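Local coordinates for uncharacterized protein (Bacteroides eggerthii, PDB 4FTD) that is of unknown function but pairs an immunoglobulin-like domain with a six-bladed beta-propeller and may take part in carbohydrate metabolism, at residues L17-I22 and E61-E66; E66-Q71 and I92-R97; K31-T36 and I44-L49. All blocks are in the same frame, centred on the assembly; numbering follows the deposited sequence.

From the N terminus, strand 17-22 comes first and strand 31-38 follows beside it. Contact 3 (31-36 with 44-49) then closes a short hairpin. Contact 1 closes a longer loop when 61-66 returns to pair with 17-22, and contact 3 is nested inside that loop. Contact 2 closes a third loop, bringing 92-97 back to 66-71, in series with both. Glu-66 belongs to contacts 1 and 2. Backbone bonds between Ile-20 and Gly-35 and between Ile-22 and Val-33 join contacts 1 and 3. Leu-64 packs on Ile-92 between contacts 1 and 2. All three tie together the strands of one domain, far from the centre of the chain.

Contact 1 (L17-I22 and E61-E66); sequences LLSIKI and EAELSE
Lys-21 and Glu-61 face each other as a hydrogen-bonded pair of two antiparallel strands, with 175° between the strand directions. Lys-21 N to Glu-61 O and Glu-61 N to Lys-21 O are both 2.9 Å. Ser-19 O accepts from Glu-63 N. The carbonyl of Glu-63 is gripped twice: Leu-18 N lies 2.8 Å from Glu-63 O, and Ser-19 N comes to the same oxygen from the same face of its plane. This is a classic beta bulge, and it shifts the register by one residue.

The polar side chains Ser-19, Lys-21, Glu-61 and Glu-63 share one face. Lys-21 and Glu-61 lie side by side and point the same way. Their extended chains bring Lys-21 NZ to 3.5 Å from Glu-61 OE2, a salt bridge. Replacing Lys-21 with an alanine is likely to leave the Glu-61 carboxylate without this countercharge and freer to turn. Ser-19 OG sits against the aliphatic part of Glu-63, 3.2 Å from Glu-63 CG. A water hydrogen-bonds to Ser-19 OG and donates a weak bond to Glu-61 O.

Apolar contacts fill the other face. In Leu-17, chi1 of -179° and chi2 of 61° together carry CD1 across to the partner strand. There Leu-17 CD1 meets Ala-62 CB at 3.6 Å and Leu-64 CD2 at 3.7 Å. Leu-90 of strand 85-93 packs on Leu-17 and Ile-20 from this side.

The chemistry is thus two-faced: charged and hydroxyl groups on one side of the sheet, and aliphatic groups on the other, where Leu-17 and Ile-20 are buried.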
# COMPACT_ATOMS: atom_id res chain seq x y z
N LEU A 17 -8.99 5.02 -48.81
CA LEU A 17 -9.24 6.07 -47.85
C LEU A 17 -7.88 6.53 -47.42
O LEU A 17 -7.18 5.79 -46.76
CB LEU A 17 -10.01 5.52 -46.65
CG LEU A 17 -10.39 6.47 -45.53
CD1 LEU A 17 -11.31 7.55 -46.09
CD2 LEU A 17 -11.06 5.64 -44.44
N LEU A 18 -7.53 7.76 -47.78
CA LEU A 18 -6.22 8.36 -47.47
C LEU A 18 -6.18 9.05 -46.07
O LEU A 18 -5.16 9.05 -45.40
CB LEU A 18 -5.85 9.32 -48.61
CG LEU A 18 -5.91 8.74 -50.03
CD1 LEU A 18 -5.74 9.80 -51.11
CD2 LEU A 18 -4.85 7.66 -50.16
N SER A 19 -7.29 9.64 -45.63
CA SER A 19 -7.37 10.22 -44.27
C SER A 19 -8.83 10.38 -43.88
O SER A 19 -9.70 10.44 -44.74
CB SER A 19 -6.65 11.57 -44.17
OG SER A 19 -7.33 12.58 -44.88
N ILE A 20 -9.09 10.43 -42.59
CA ILE A 20 -10.46 10.53 -42.09
C ILE A 20 -10.45 11.22 -40.72
O ILE A 20 -9.51 11.08 -39.92
CB ILE A 20 -11.12 9.11 -42.06
CG1 ILE A 20 -12.65 9.22 -41.86
CG2 ILE A 20 -10.38 8.20 -41.09
CD1 ILE A 20 -13.45 7.96 -42.10
N LYS A 21 -11.47 12.04 -40.50
CA LYS A 21 -11.70 12.69 -39.22
C LYS A 21 -13.17 12.70 -38.90
O LYS A 21 -14.02 12.76 -39.81
CB LYS A 21 -11.13 14.11 -39.13
CG LYS A 21 -10.81 14.83 -40.41
CD LYS A 21 -10.41 16.28 -40.11
CE LYS A 21 -9.64 16.93 -41.25
NZ LYS A 21 -9.48 18.41 -41.10
N ILE A 22 -13.44 12.61 -37.60
CA ILE A 22 -14.77 12.87 -37.03
C ILE A 22 -14.77 14.36 -36.68
O ILE A 22 -13.85 14.86 -36.04
CB ILE A 22 -15.04 12.00 -35.80
CG1 ILE A 22 -15.23 10.53 -36.19
CG2 ILE A 22 -16.27 12.51 -35.01
CD1 ILE A 22 -15.04 9.60 -35.01
N GLU A 61 -15.23 13.56 -42.36
CA GLU A 61 -14.63 14.15 -43.53
C GLU A 61 -13.46 13.28 -43.90
O GLU A 61 -12.69 12.90 -43.02
CB GLU A 61 -14.15 15.56 -43.20
CG GLU A 61 -13.57 16.36 -44.33
CD GLU A 61 -13.20 17.75 -43.83
OE1 GLU A 61 -14.10 18.62 -43.70
OE2 GLU A 61 -12.00 17.96 -43.54
N ALA A 62 -13.32 13.00 -45.18
CA ALA A 62 -12.32 12.04 -45.65
C ALA A 62 -11.60 12.53 -46.87
O ALA A 62 -12.15 13.31 -47.64
CB ALA A 62 -13.02 10.76 -45.99
N GLU A 63 -10.35 12.11 -47.03
CA GLU A 63 -9.64 12.26 -48.29
C GLU A 63 -9.59 10.86 -48.91
O GLU A 63 -9.23 9.90 -48.24
CB GLU A 63 -8.21 12.76 -48.10
CG GLU A 63 -8.02 14.17 -47.58
CD GLU A 63 -6.54 14.53 -47.40
OE1 GLU A 63 -5.66 13.77 -47.87
OE2 GLU A 63 -6.26 15.58 -46.80
N LEU A 64 -9.97 10.76 -50.18
CA LEU A 64 -10.11 9.52 -50.93
C LEU A 64 -9.21 9.57 -52.17
O LEU A 64 -8.55 10.57 -52.43
CB LEU A 64 -11.57 9.36 -51.37
CG LEU A 64 -12.62 9.31 -50.26
CD1 LEU A 64 -14.04 9.56 -50.76
CD2 LEU A 64 -12.53 7.95 -49.60
N SER A 65 -9.17 8.47 -52.92
CA SER A 65 -8.47 8.40 -54.20
C SER A 65 -9.32 9.15 -55.24
O SER A 65 -10.55 9.22 -55.09
CB SER A 65 -8.33 6.94 -54.61
OG SER A 65 -7.61 6.20 -53.64
N GLU A 66 -8.67 9.69 -56.28
CA GLU A 66 -9.38 10.43 -57.36
C GLU A 66 -10.60 9.61 -57.79
O GLU A 66 -10.49 8.43 -58.07
CB GLU A 66 -8.44 10.76 -58.56
O HOH W 1 -9.51 13.81 -43.39

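Contact 2 (E66-Q71 and I92-R97)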
# COMPACT_ATOMS: atom_id res chain seq x y z
N GLU A 66 -8.67 9.69 -56.28
CA GLU A 66 -9.38 10.43 -57.36
C GLU A 66 -10.60 9.61 -57.79
O GLU A 66 -10.49 8.43 -58.07
CB GLU A 66 -8.44 10.76 -58.56
N GLY A 67 -11.78 10.22 -57.76
CA GLY A 67 -13.04 9.57 -58.16
C GLY A 67 -13.86 8.79 -57.13
O GLY A 67 -14.99 8.40 -57.43
N ALA A 68 -13.30 8.51 -55.95
CA ALA A 68 -14.01 7.70 -54.93
C ALA A 68 -14.92 8.59 -54.07
O ALA A 68 -14.58 9.71 -53.80
CB ALA A 68 -13.01 6.96 -54.06
N ALA A 69 -16.09 8.07 -53.69
CA ALA A 69 -17.08 8.76 -52.84
C ALA A 69 -17.35 7.96 -51.57
O ALA A 69 -17.36 6.73 -51.62
CB ALA A 69 -18.40 8.93 -53.61
N LEU A 70 -17.56 8.64 -50.44
CA LEU A 70 -18.13 8.02 -49.24
C LEU A 70 -19.61 7.68 -49.52
O LEU A 70 -20.33 8.42 -50.23
CB LEU A 70 -18.07 8.98 -48.03
CG LEU A 70 -16.74 9.52 -47.49
CD1 LEU A 70 -17.02 10.69 -46.55
CD2 LEU A 70 -15.92 8.44 -46.79
N GLN A 71 -20.09 6.56 -48.99
CA GLN A 71 -21.54 6.28 -49.00
C GLN A 71 -22.30 7.43 -48.34
O GLN A 71 -23.35 7.83 -48.79
CB GLN A 71 -21.90 5.06 -48.16
CG GLN A 71 -21.55 3.72 -48.72
CD GLN A 71 -22.59 3.20 -49.67
OE1 GLN A 71 -22.82 3.78 -50.73
NE2 GLN A 71 -23.24 2.10 -49.29
N ILE A 92 -16.22 2.95 -49.35
CA ILE A 92 -15.84 3.92 -50.37
C ILE A 92 -16.11 3.28 -51.74
O ILE A 92 -15.92 2.06 -51.94
CB ILE A 92 -14.44 4.49 -50.12
CG1 ILE A 92 -13.38 3.46 -50.37
CG2 ILE A 92 -14.33 5.04 -48.66
CD1 ILE A 92 -12.03 4.11 -50.51
N ILE A 93 -16.64 4.07 -52.66
CA ILE A 93 -17.15 3.55 -53.92
C ILE A 93 -16.71 4.45 -55.04
O ILE A 93 -16.59 5.65 -54.85
CB ILE A 93 -18.70 3.58 -54.00
CG1 ILE A 93 -19.35 2.87 -52.83
CG2 ILE A 93 -19.25 2.94 -55.27
CD1 ILE A 93 -20.87 3.03 -52.84
N ASN A 94 -16.52 3.85 -56.20
CA ASN A 94 -16.44 4.60 -57.44
C ASN A 94 -17.21 3.95 -58.65
O ASN A 94 -18.13 3.12 -58.47
CB ASN A 94 -14.99 4.96 -57.69
CG ASN A 94 -14.15 3.79 -57.90
OD1 ASN A 94 -14.48 2.91 -58.68
ND2 ASN A 94 -13.03 3.75 -57.18
N HIS A 95 -16.85 4.37 -59.85
CA HIS A 95 -17.57 3.97 -61.05
C HIS A 95 -17.90 2.47 -61.12
O HIS A 95 -18.90 2.05 -61.71
CB HIS A 95 -16.92 4.52 -62.38
CG HIS A 95 -15.45 4.23 -62.55
ND1 HIS A 95 -14.46 4.82 -61.79
CD2 HIS A 95 -14.79 3.47 -63.48
CE1 HIS A 95 -13.27 4.40 -62.20
NE2 HIS A 95 -13.45 3.59 -63.23
N ASN A 96 -17.04 1.66 -60.54
CA ASN A 96 -17.33 0.25 -60.52
C ASN A 96 -16.57 -0.57 -59.47
O ASN A 96 -16.48 -1.79 -59.59
CB ASN A 96 -17.09 -0.30 -61.93
CG ASN A 96 -15.65 -0.23 -62.33
OD1 ASN A 96 -14.82 0.35 -61.63
ND2 ASN A 96 -15.34 -0.82 -63.44
N ARG A 97 -16.00 0.09 -58.48
CA ARG A 97 -15.24 -0.61 -57.44
C ARG A 97 -15.71 -0.09 -56.15
O ARG A 97 -16.19 1.03 -56.09
CB ARG A 97 -13.75 -0.30 -57.54
CG ARG A 97 -13.14 -0.67 -58.88
CD ARG A 97 -11.64 -0.45 -58.91
NE ARG A 97 -11.05 -1.68 -59.41
CZ ARG A 97 -10.89 -2.79 -58.68
NH1 ARG A 97 -11.25 -2.82 -57.39
NH2 ARG A 97 -10.37 -3.87 -59.24
O HOH W 2 -10.68 5.56 -56.55
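Leu-70 and Ile-92 meet across a non-hydrogen-bonded antiparallel pair, and their side chains lie aslant to each other. The touching branches are Leu-70 CD2 and Ile-92 CG2, 4.2 Å apart. With chi1 of Ile-92 at 70°, CG2 is the branch that meets Leu-70.

Gln-71 and Ile-93 also cross at a slant. The glutamine chain bends at chi2 (-84°). The bend brings its amide beside Ile-93 CD1. Gln-71 OE1 comes unusually close there, and its placement is doubtful.

Asn-94 points toward the other segment. Its CB lies 3.4 Å from Gly-67 O and also packs near the CA of Ala-68. A water links Asn-94 ND2, by a weak bond, to Glu-66 O. Asn-94 OD1 turns back to its own loop, where it accepts weak bonds from the backbone nitrogens of Asn-96 and Arg-97.

Between these side chains, Ala-69 and Ile-93 form the hydrogen-bonded pair. Ala-69 N is 2.7 Å from Ile-93 O, in a nearly straight bond (168° at the hydrogen). The return bond, from Ile-93 N to Ala-69 O, is 2.9 Å long.

This is a short antiparallel edge pairing in what is probably the immunoglobulin-like domain. Strand 69-70 is an outermost strand of its sheet, laid along the end of strand 85-93. Strand 98-106 borders strand 85-93 on its other side, where Ile-92 bonds to Lys-99 through the backbone. Leu-70 touches Ile-60 and Ala-62, and Ile-92 touches Leu-64, so the pair packs against strand 58-64.

Contact 3 (K31-T36 and I44-L49); sequences KVVEGT and INFPRL
Thr-36 and Asn-45 form an antiparallel hydrogen-bonded pair, with Thr-36 N 2.7 Å from Asn-45 O and Asn-45 N 2.9 Å from Thr-36 O. Both bonds are nearly straight, at 165° and 168° at the hydrogen. A water adds a second link: it donates to Thr-36 O and accepts from Asn-45 ND2.

Next to this pair, the Phe-46 ring comes up to Gly-35, with Phe-46 CE2 3.4 Å from Gly-35 CA. A CB on Gly-35 would probably come too close to Phe-46 CE2. Val-33 O lies at the ring edge, near its plane.

Val-33 points toward the other segment, and its two methyls divide the work. CG1 is anti to the backbone nitrogen (chi1 -178°) and slides past Pro-47, with Val-33 CG1 3.6 Å from Pro-47 CD. On the other branch, Val-33 CG2 meets Leu-49 CD2 at 3.9 Å. Pro-47 CD also lies 3.4 Å from Glu-34 O.

Phe-46 packs on Ile-22 and Met-103, and its carbonyl accepts from Arg-106. The arrangement is a beta hairpin of strands 31-38 and 43-45, in what is probably the immunoglobulin-like domain.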
# COMPACT_ATOMS: atom_id res chain seq x y z
N LYS A 31 -15.48 18.77 -31.45
CA LYS A 31 -14.09 18.32 -31.44
C LYS A 31 -13.78 17.52 -32.70
O LYS A 31 -14.47 16.54 -33.01
CB LYS A 31 -13.79 17.47 -30.21
CG LYS A 31 -13.97 18.22 -28.90
CD LYS A 31 -13.55 17.36 -27.71
CE LYS A 31 -13.58 18.16 -26.41
NZ LYS A 31 -13.17 17.28 -25.28
N VAL A 32 -12.74 17.93 -33.42
CA VAL A 32 -12.29 17.27 -34.64
C VAL A 32 -11.28 16.24 -34.16
O VAL A 32 -10.34 16.61 -33.48
CB VAL A 32 -11.60 18.24 -35.60
CG1 VAL A 32 -11.12 17.48 -36.83
CG2 VAL A 32 -12.53 19.44 -35.93
N VAL A 33 -11.47 14.96 -34.52
CA VAL A 33 -10.63 13.84 -34.08
C VAL A 33 -10.16 13.04 -35.30
O VAL A 33 -10.95 12.57 -36.10
CB VAL A 33 -11.39 12.90 -33.13
CG1 VAL A 33 -10.46 11.78 -32.67
CG2 VAL A 33 -11.89 13.67 -31.92
N GLU A 34 -8.85 12.94 -35.44
CA GLU A 34 -8.22 12.30 -36.58
C GLU A 34 -8.24 10.77 -36.40
O GLU A 34 -8.01 10.25 -35.30
CB GLU A 34 -6.77 12.82 -36.68
CG GLU A 34 -6.09 12.59 -38.02
CD GLU A 34 -6.53 13.57 -39.10
OE1 GLU A 34 -6.64 14.77 -38.78
OE2 GLU A 34 -6.73 13.15 -40.27
N GLY A 35 -8.52 10.05 -37.48
CA GLY A 35 -8.50 8.59 -37.49
C GLY A 35 -7.18 8.02 -37.95
O GLY A 35 -6.42 8.71 -38.66
N THR A 36 -6.91 6.78 -37.55
CA THR A 36 -5.75 6.02 -38.02
C THR A 36 -6.26 4.89 -38.93
O THR A 36 -7.05 4.06 -38.50
CB THR A 36 -4.96 5.44 -36.83
OG1 THR A 36 -4.58 6.50 -35.96
CG2 THR A 36 -3.68 4.69 -37.32
N ILE A 44 -10.15 1.27 -39.36
CA ILE A 44 -10.04 2.66 -39.00
C ILE A 44 -10.26 2.74 -37.50
O ILE A 44 -11.23 2.19 -36.98
CB ILE A 44 -11.07 3.56 -39.72
CG1 ILE A 44 -11.03 3.41 -41.27
CG2 ILE A 44 -10.87 5.03 -39.30
CD1 ILE A 44 -12.29 3.89 -42.00
N ASN A 45 -9.35 3.41 -36.80
CA ASN A 45 -9.48 3.70 -35.37
C ASN A 45 -9.34 5.19 -35.07
O ASN A 45 -8.82 5.95 -35.87
CB ASN A 45 -8.46 2.89 -34.53
CG ASN A 45 -8.85 1.44 -34.45
OD1 ASN A 45 -9.65 1.07 -33.61
ND2 ASN A 45 -8.39 0.64 -35.42
N PHE A 46 -9.83 5.56 -33.90
CA PHE A 46 -9.75 6.92 -33.38
C PHE A 46 -9.37 6.87 -31.92
O PHE A 46 -9.64 5.88 -31.26
CB PHE A 46 -11.13 7.60 -33.46
CG PHE A 46 -11.64 7.76 -34.86
CD1 PHE A 46 -12.40 6.75 -35.44
CD2 PHE A 46 -11.36 8.90 -35.58
CE1 PHE A 46 -12.87 6.88 -36.75
CE2 PHE A 46 -11.80 9.04 -36.89
CZ PHE A 46 -12.57 8.03 -37.47
N PRO A 47 -8.80 7.96 -31.40
CA PRO A 47 -8.68 8.03 -29.93
C PRO A 47 -10.08 7.92 -29.29
O PRO A 47 -11.11 8.18 -29.93
CB PRO A 47 -8.06 9.39 -29.67
CG PRO A 47 -7.84 10.05 -30.98
CD PRO A 47 -8.19 9.10 -32.09
N ARG A 48 -10.11 7.48 -28.05
CA ARG A 48 -11.38 7.29 -27.36
C ARG A 48 -12.07 8.65 -27.22
O ARG A 48 -11.42 9.65 -26.98
CB ARG A 48 -11.16 6.64 -25.99
CG ARG A 48 -10.58 5.24 -26.07
CD ARG A 48 -10.17 4.69 -24.71
NE ARG A 48 -9.89 3.25 -24.84
CZ ARG A 48 -10.83 2.29 -24.86
NH1 ARG A 48 -12.14 2.55 -24.73
NH2 ARG A 48 -10.45 1.03 -25.00
N LEU A 49 -13.37 8.67 -27.40
CA LEU A 49 -14.14 9.91 -27.37
C LEU A 49 -14.84 10.11 -26.04
O LEU A 49 -15.17 9.13 -25.32
CB LEU A 49 -15.17 9.91 -28.51
CG LEU A 49 -14.65 9.64 -29.92
CD1 LEU A 49 -15.79 9.79 -30.93
CD2 LEU A 49 -13.51 10.60 -30.24
O HOH W 3 -6.87 1.24 -37.92